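HAD superfamily hydrolase (Brucella suis biovar 1, PDB 6NQ4) is a member of the haloacid dehalogenase superfamily that probably acts as a phosphatase. Local coordinates at residues T210-G214 / K215-P219; A223-R226 / A227-I231. All blocks are in the same frame, centred on the assembly; numbering follows the deposited sequence. Where two conformers were deposited one is given.

Contact 1: residues T210-G214 / K215-P219. With EDO (1,2-ethanediol), chain D; PO4 (phosphate ion), chain G.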
ATOM      1  N   THR A 210     -11.885  12.914  -2.943  1.00 19.24           N
ATOM      2  CA  THR A 210     -10.908  12.073  -2.258  1.00 18.46           C
ATOM      3  C   THR A 210      -9.495  12.474  -2.659  1.00 19.44           C
ATOM      4  O   THR A 210      -9.240  12.916  -3.792  1.00 22.40           O
ATOM      5  CB  THR A 210     -11.110  10.568  -2.547  1.00 20.89           C
ATOM      6  OG1 THR A 210     -11.014  10.344  -3.957  1.00 23.97           O
ATOM      7  CG2 THR A 210     -12.470  10.097  -2.062  1.00 22.01           C
ATOM      8  N   LEU A 211      -8.579  12.310  -1.713  1.00 17.88           N
ATOM      9  CA  LEU A 211      -7.171  12.628  -1.908  0.61 17.01           C
ATOM     10  C   LEU A 211      -6.372  11.401  -1.511  1.00 18.01           C
ATOM     11  O   LEU A 211      -6.496  10.920  -0.383  1.00 18.02           O
ATOM     12  CB  LEU A 211      -6.755  13.833  -1.061  0.61 19.14           C
ATOM     13  CG  LEU A 211      -7.468  15.140  -1.400  0.61 19.73           C
ATOM     14  CD1 LEU A 211      -8.767  15.310  -0.605  0.61 20.49           C
ATOM     15  CD2 LEU A 211      -6.520  16.307  -1.186  0.61 21.53           C
ATOM     16  N   ILE A 212      -5.579  10.885  -2.449  1.00 18.10           N
ATOM     17  CA  ILE A 212      -4.921   9.588  -2.316  1.00 17.60           C
ATOM     18  C   ILE A 212      -3.474   9.711  -2.783  1.00 18.69           C
ATOM     19  O   ILE A 212      -3.183  10.390  -3.774  1.00 22.35           O
ATOM     20  CB  ILE A 212      -5.697   8.505  -3.115  1.00 20.09           C
ATOM     21  CG1 ILE A 212      -7.218   8.628  -2.864  1.00 22.94           C
ATOM     22  CG2 ILE A 212      -5.227   7.110  -2.720  1.00 22.35           C
ATOM     23  CD1 ILE A 212      -8.092   7.515  -3.478  1.00 24.79           C
ATOM     24  N   ALA A 213      -2.563   9.080  -2.043  1.00 16.78           N
ATOM     25  CA  ALA A 213      -1.143   9.145  -2.354  1.00 16.37           C
ATOM     26  C   ALA A 213      -0.476   7.788  -2.527  1.00 16.77           C
ATOM     27  O   ALA A 213       0.620   7.736  -3.098  1.00 16.90           O
ATOM     28  CB  ALA A 213      -0.389   9.929  -1.263  1.00 18.26           C
ATOM     29  N   GLY A 214      -1.113   6.692  -2.082  1.00 16.40           N
ATOM     30  CA  GLY A 214      -0.544   5.364  -2.195  1.00 15.81           C
ATOM     31  C   GLY A 214      -0.663   4.799  -3.606  1.00 15.59           C
ATOM     32  O   GLY A 214      -1.129   5.459  -4.533  1.00 16.91           O
ATOM     33  N   LYS A 215      -0.209   3.542  -3.770  1.00 16.01           N
ATOM     34  CA  LYS A 215      -0.243   2.900  -5.081  1.00 16.48           C
ATOM     35  C   LYS A 215      -1.682   2.842  -5.578  1.00 17.01           C
ATOM     36  O   LYS A 215      -2.574   2.466  -4.816  1.00 17.16           O
ATOM     37  CB  LYS A 215       0.286   1.461  -4.997  1.00 16.04           C
ATOM     38  CG  LYS A 215       1.732   1.344  -4.479  1.00 16.94           C
ATOM     39  CD  LYS A 215       2.197  -0.114  -4.349  1.00 18.23           C
ATOM     40  CE  LYS A 215       1.493  -0.844  -3.212  1.00 18.37           C
ATOM     41  NZ  LYS A 215       2.078  -2.199  -2.962  1.00 18.85           N
ATOM     42  N   PRO A 216      -1.939   3.132  -6.872  1.00 17.68           N
ATOM     43  CA  PRO A 216      -1.010   3.323  -7.996  1.00 18.92           C
ATOM     44  C   PRO A 216      -0.568   4.772  -8.217  1.00 17.86           C
ATOM     45  O   PRO A 216       0.040   5.065  -9.255  1.00 18.95           O
ATOM     46  CB  PRO A 216      -1.861   2.909  -9.194  1.00 19.87           C
ATOM     47  CG  PRO A 216      -3.256   3.398  -8.802  1.00 20.35           C
ATOM     48  CD  PRO A 216      -3.349   3.114  -7.311  1.00 19.56           C
ATOM     49  N   HIS A 217      -0.847   5.661  -7.263  1.00 18.76           N
ATOM     50  CA  HIS A 217      -0.573   7.078  -7.466  1.00 17.85           C
ATOM     51  C   HIS A 217       0.919   7.374  -7.319  1.00 18.48           C
ATOM     52  O   HIS A 217       1.670   6.667  -6.627  1.00 18.41           O
ATOM     53  CB  HIS A 217      -1.427   7.915  -6.516  1.00 19.57           C
ATOM     54  CG  HIS A 217      -2.877   7.560  -6.588  1.00 23.28           C
ATOM     55  ND1 HIS A 217      -3.714   8.060  -7.561  1.00 26.99           N
ATOM     56  CD2 HIS A 217      -3.627   6.718  -5.837  1.00 22.14           C
ATOM     57  CE1 HIS A 217      -4.926   7.559  -7.394  1.00 26.28           C
ATOM     58  NE2 HIS A 217      -4.897   6.732  -6.362  1.00 24.70           N
ATOM     59  N   ARG A 218       1.339   8.458  -7.972  1.00 19.75           N
ATOM     60  CA  ARG A 218       2.767   8.744  -8.076  0.83 20.58           C
ATOM     61  C   ARG A 218       3.476   9.031  -6.754  1.00 19.12           C
ATOM     62  O   ARG A 218       4.657   8.665  -6.644  1.00 18.47           O
ATOM     63  CB  ARG A 218       3.007   9.867  -9.091  0.83 23.54           C
ATOM     64  CG  ARG A 218       4.473  10.028  -9.433  0.83 28.21           C
ATOM     65  CD  ARG A 218       4.690  11.193 -10.353  0.83 34.02           C
ATOM     66  NE  ARG A 218       4.024  10.987 -11.623  0.83 37.34           N
ATOM     67  CZ  ARG A 218       3.649  11.975 -12.429  0.83 41.66           C
ATOM     68  NH1 ARG A 218       3.873  13.237 -12.085  0.83 42.89           N
ATOM     69  NH2 ARG A 218       3.040  11.704 -13.572  0.83 43.55           N
ATOM     70  N   PRO A 219       2.863   9.688  -5.744  1.00 18.23           N
ATOM     71  CA  PRO A 219       3.679  10.097  -4.579  1.00 18.50           C
ATOM     72  C   PRO A 219       4.423   8.966  -3.900  1.00 16.65           C
ATOM     73  O   PRO A 219       5.584   9.145  -3.504  1.00 18.04           O
ATOM     74  CB  PRO A 219       2.669  10.778  -3.656  1.00 19.56           C
ATOM     75  CG  PRO A 219       1.670  11.364  -4.609  1.00 19.72           C
ATOM     76  CD  PRO A 219       1.520  10.298  -5.680  1.00 19.72           C
TER
HETATM   77  C1  EDO D 302      -4.796  13.476  -4.364  1.00 60.45           C
HETATM   78  O1  EDO D 302      -3.928  14.590  -4.602  1.00 60.94           O
HETATM   79  C2  EDO D 302      -5.167  12.766  -5.662  1.00 59.97           C
HETATM   80  O2  EDO D 302      -6.098  11.711  -5.382  1.00 59.02           O
HETATM   81  P   PO4 G 305       0.130  -4.030  -0.040  0.85 18.16           P
HETATM   82  O1  PO4 G 305      -0.124  -5.218  -0.967  0.85 19.60           O
HETATM   83  O2  PO4 G 305       1.247  -4.348   0.938  0.85 16.10           O
HETATM   84  O3  PO4 G 305      -1.218  -3.997   0.706  0.85 21.39           O
HETATM   85  O4  PO4 G 305       0.306  -2.757  -0.830  0.85 17.76           O
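His217 folds back toward Ile212 and Gly214, and its backbone N donates a hydrogen bond to Gly214 O (2.8 Å). The bond is bent, 144° at the hydrogen. The same oxygen sits at the edge of the imidazole, near the ring plane, 3.1 Å from CD2 of His217. Ala213 and Pro219 belong to the packed side too, with their CB atoms 4.0 Å apart. Helix 104-114 covers Ala213 through Val107 and Leu111. This turn joins the edge strand 210-212 of the five-stranded sheet to helix 218-232. It carries a Lys-Pro pair, consistent with the conserved lysine of HAD phosphatases. The peptide bond between Lys215 and Pro216 is cis. The Lys215 chain bends at chi3 (-70°), and NZ donates to O4 of a bound phosphate at 2.8 Å, an ion probably from the crystallisation liquor. Asp42 and Asp251 form salt bridges to NZ, and Val74 O accepts a hydrogen bond from it. These partners hold the buried ammonium beside the phosphate. The side at Ile212 and His217 is partly exposed. There Ile212 O lies over one ring face, and CD2 of His217 is 3.5 Å from CG2 of Ile212. That methyl is anti to the backbone N of Ile212, because chi1 is -45°. Ile212 N donates to O2 of a 1,2-ethanediol (3.1 Å), probably also from the crystallisation liquor.

Contact 2: residues A223-R226 / A227-I231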
ATOM      1  N   ALA A 223       8.533   8.670  -3.464  1.00 17.81           N
ATOM      2  CA  ALA A 223       9.173   8.451  -2.172  1.00 17.67           C
ATOM      3  C   ALA A 223      10.077   7.225  -2.206  1.00 15.92           C
ATOM      4  O   ALA A 223      11.192   7.247  -1.666  1.00 18.77           O
ATOM      5  CB  ALA A 223       8.116   8.322  -1.081  1.00 18.64           C
ATOM      6  N   ALA A 224       9.629   6.151  -2.865  1.00 16.90           N
ATOM      7  CA  ALA A 224      10.483   4.979  -3.028  1.00 16.34           C
ATOM      8  C   ALA A 224      11.721   5.306  -3.866  1.00 18.37           C
ATOM      9  O   ALA A 224      12.823   4.825  -3.569  1.00 19.09           O
ATOM     10  CB  ALA A 224       9.687   3.828  -3.658  1.00 16.84           C
ATOM     11  N   LEU A 225      11.561   6.124  -4.915  1.00 19.13           N
ATOM     12  CA  LEU A 225      12.709   6.527  -5.720  1.00 20.68           C
ATOM     13  C   LEU A 225      13.681   7.379  -4.908  1.00 20.02           C
ATOM     14  O   LEU A 225      14.897   7.181  -4.999  1.00 22.39           O
ATOM     15  CB  LEU A 225      12.242   7.255  -6.982  1.00 22.67           C
ATOM     16  CG  LEU A 225      13.315   7.699  -7.982  1.00 24.09           C
ATOM     17  CD1 LEU A 225      14.121   6.492  -8.422  1.00 24.24           C
ATOM     18  CD2 LEU A 225      12.675   8.403  -9.177  1.00 27.42           C
ATOM     19  N   ARG A 226      13.176   8.316  -4.094  1.00 21.42           N
ATOM     20  CA  ARG A 226      14.092   9.086  -3.254  1.00 21.98           C
ATOM     21  C   ARG A 226      14.863   8.172  -2.313  1.00 21.70           C
ATOM     22  O   ARG A 226      16.054   8.389  -2.060  1.00 24.02           O
ATOM     23  CB  ARG A 226      13.350  10.154  -2.457  1.00 24.14           C
ATOM     24  CG  ARG A 226      12.897  11.346  -3.272  1.00 28.06           C
ATOM     25  CD  ARG A 226      12.377  12.442  -2.367  1.00 32.75           C
ATOM     26  NE  ARG A 226      11.177  12.071  -1.625  1.00 36.61           N
ATOM     27  CZ  ARG A 226       9.940  12.166  -2.111  1.00 37.97           C
ATOM     28  NH1 ARG A 226       9.741  12.600  -3.349  1.00 39.03           N
ATOM     29  NH2 ARG A 226       8.905  11.842  -1.360  1.00 37.07           N
ATOM     30  N   ALA A 227      14.207   7.128  -1.808  1.00 21.80           N
ATOM     31  CA  ALA A 227      14.868   6.197  -0.902  1.00 21.81           C
ATOM     32  C   ALA A 227      15.997   5.444  -1.602  1.00 22.58           C
ATOM     33  O   ALA A 227      17.105   5.348  -1.063  1.00 23.80           O
ATOM     34  CB  ALA A 227      13.840   5.247  -0.278  1.00 22.95           C
ATOM     35  N   VAL A 228      15.745   4.911  -2.809  1.00 21.87           N
ATOM     36  CA  VAL A 228      16.786   4.202  -3.558  0.57 21.26           C
ATOM     37  C   VAL A 228      17.946   5.133  -3.880  1.00 22.05           C
ATOM     38  O   VAL A 228      19.118   4.752  -3.797  1.00 22.87           O
ATOM     39  CB  VAL A 228      16.216   3.611  -4.859  0.57 22.09           C
ATOM     40  CG1 VAL A 228      17.347   2.972  -5.670  0.57 23.76           C
ATOM     41  CG2 VAL A 228      15.148   2.620  -4.585  0.57 22.85           C
ATOM     42  N   GLU A 229      17.625   6.356  -4.321  1.00 21.32           N
ATOM     43  CA  GLU A 229      18.685   7.256  -4.758  1.00 22.11           C
ATOM     44  C   GLU A 229      19.557   7.663  -3.587  1.00 22.98           C
ATOM     45  O   GLU A 229      20.785   7.792  -3.729  1.00 24.01           O
ATOM     46  CB  GLU A 229      18.090   8.454  -5.496  1.00 23.31           C
ATOM     47  CG  GLU A 229      17.483   8.020  -6.826  1.00 27.69           C
ATOM     48  CD  GLU A 229      17.014   9.157  -7.692  1.00 33.48           C
ATOM     49  OE1 GLU A 229      16.594  10.204  -7.140  1.00 36.10           O
ATOM     50  OE2 GLU A 229      17.055   8.986  -8.933  1.00 33.76           O
ATOM     51  N   SER A 230      18.959   7.815  -2.413  1.00 24.01           N
ATOM     52  CA  SER A 230      19.768   8.105  -1.238  0.68 25.81           C
ATOM     53  C   SER A 230      20.631   6.907  -0.856  1.00 25.48           C
ATOM     54  O   SER A 230      21.815   7.069  -0.552  1.00 27.18           O
ATOM     55  CB  SER A 230      18.885   8.542  -0.072  0.68 27.03           C
ATOM     56  OG  SER A 230      19.698   8.893   1.034  0.68 27.01           O
ATOM     57  N   ILE A 231      20.056   5.697  -0.884  1.00 24.20           N
ATOM     58  CA  ILE A 231      20.801   4.490  -0.530  1.00 24.04           C
ATOM     59  C   ILE A 231      21.949   4.253  -1.502  1.00 23.13           C
ATOM     60  O   ILE A 231      23.070   3.935  -1.092  1.00 25.61           O
ATOM     61  CB  ILE A 231      19.854   3.276  -0.457  1.00 23.73           C
ATOM     62  CG1 ILE A 231      18.942   3.397   0.762  1.00 26.08           C
ATOM     63  CG2 ILE A 231      20.643   1.959  -0.420  1.00 25.51           C
ATOM     64  CD1 ILE A 231      17.709   2.574   0.653  1.00 26.41           C
TER
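Leu225 O accepts a hydrogen bond from Glu229 N at 2.9 Å, the shortest of four between these two turns of helix 218-232. The bond is fairly straight, 162° at the hydrogen. The pattern is that of a regular alpha helix, each N-H bonding to the carbonyl four residues back. Ala227 N bonds to Ala223 O, Val228 N to Ala224 O and Ser230 N to Arg226 O. The helix packs against the six-stranded parallel sheet of the HAD core. Ala224 and Val228 face strands 38-41 and 70-75, while Ala227 touches Arg100 of strand 100-103. Along another side, Leu225 and Glu229 lie across each other at an angle. Leu225 has CG anti to its backbone N (chi1 -177°), and its CD1 comes 3.9 Å from Glu229 OE2. The aliphatic part of Glu229 also packs close, with CG 3.3 Å from Leu225 O. Its carboxylate OE2 accepts a hydrogen bond from Val236 N, which ties the helix to the loop that follows it. Arg226 is exposed. Its chain bends at chi3 (-64°) and turns the guanidinium back along the helix. Ala223 CA lies over one face of that group, 3.5 Å above the guanidinium plane and offset toward its rim.

In the fold
The contacts follow one another along the chain, contact 1 first. The centres of contact 1 and contact 2 are about 17 Å apart. They share helix 218-232 but do not otherwise touch. Contact 1 leads from the edge strand 210-212 of the five-stranded sheet into the start of the helix. Contact 2 lies further along it, against the six-stranded core sheet. The crossing from one sheet to the other brings Lys215 to the metal site of Asp42, Trp44 and Asp246, its side chain about 6 Å from the bound sodium ion. Contact 2 is plain helix packing: its centre lies about 17 Å from the centre of the chain, that of contact 1 about 9 Å.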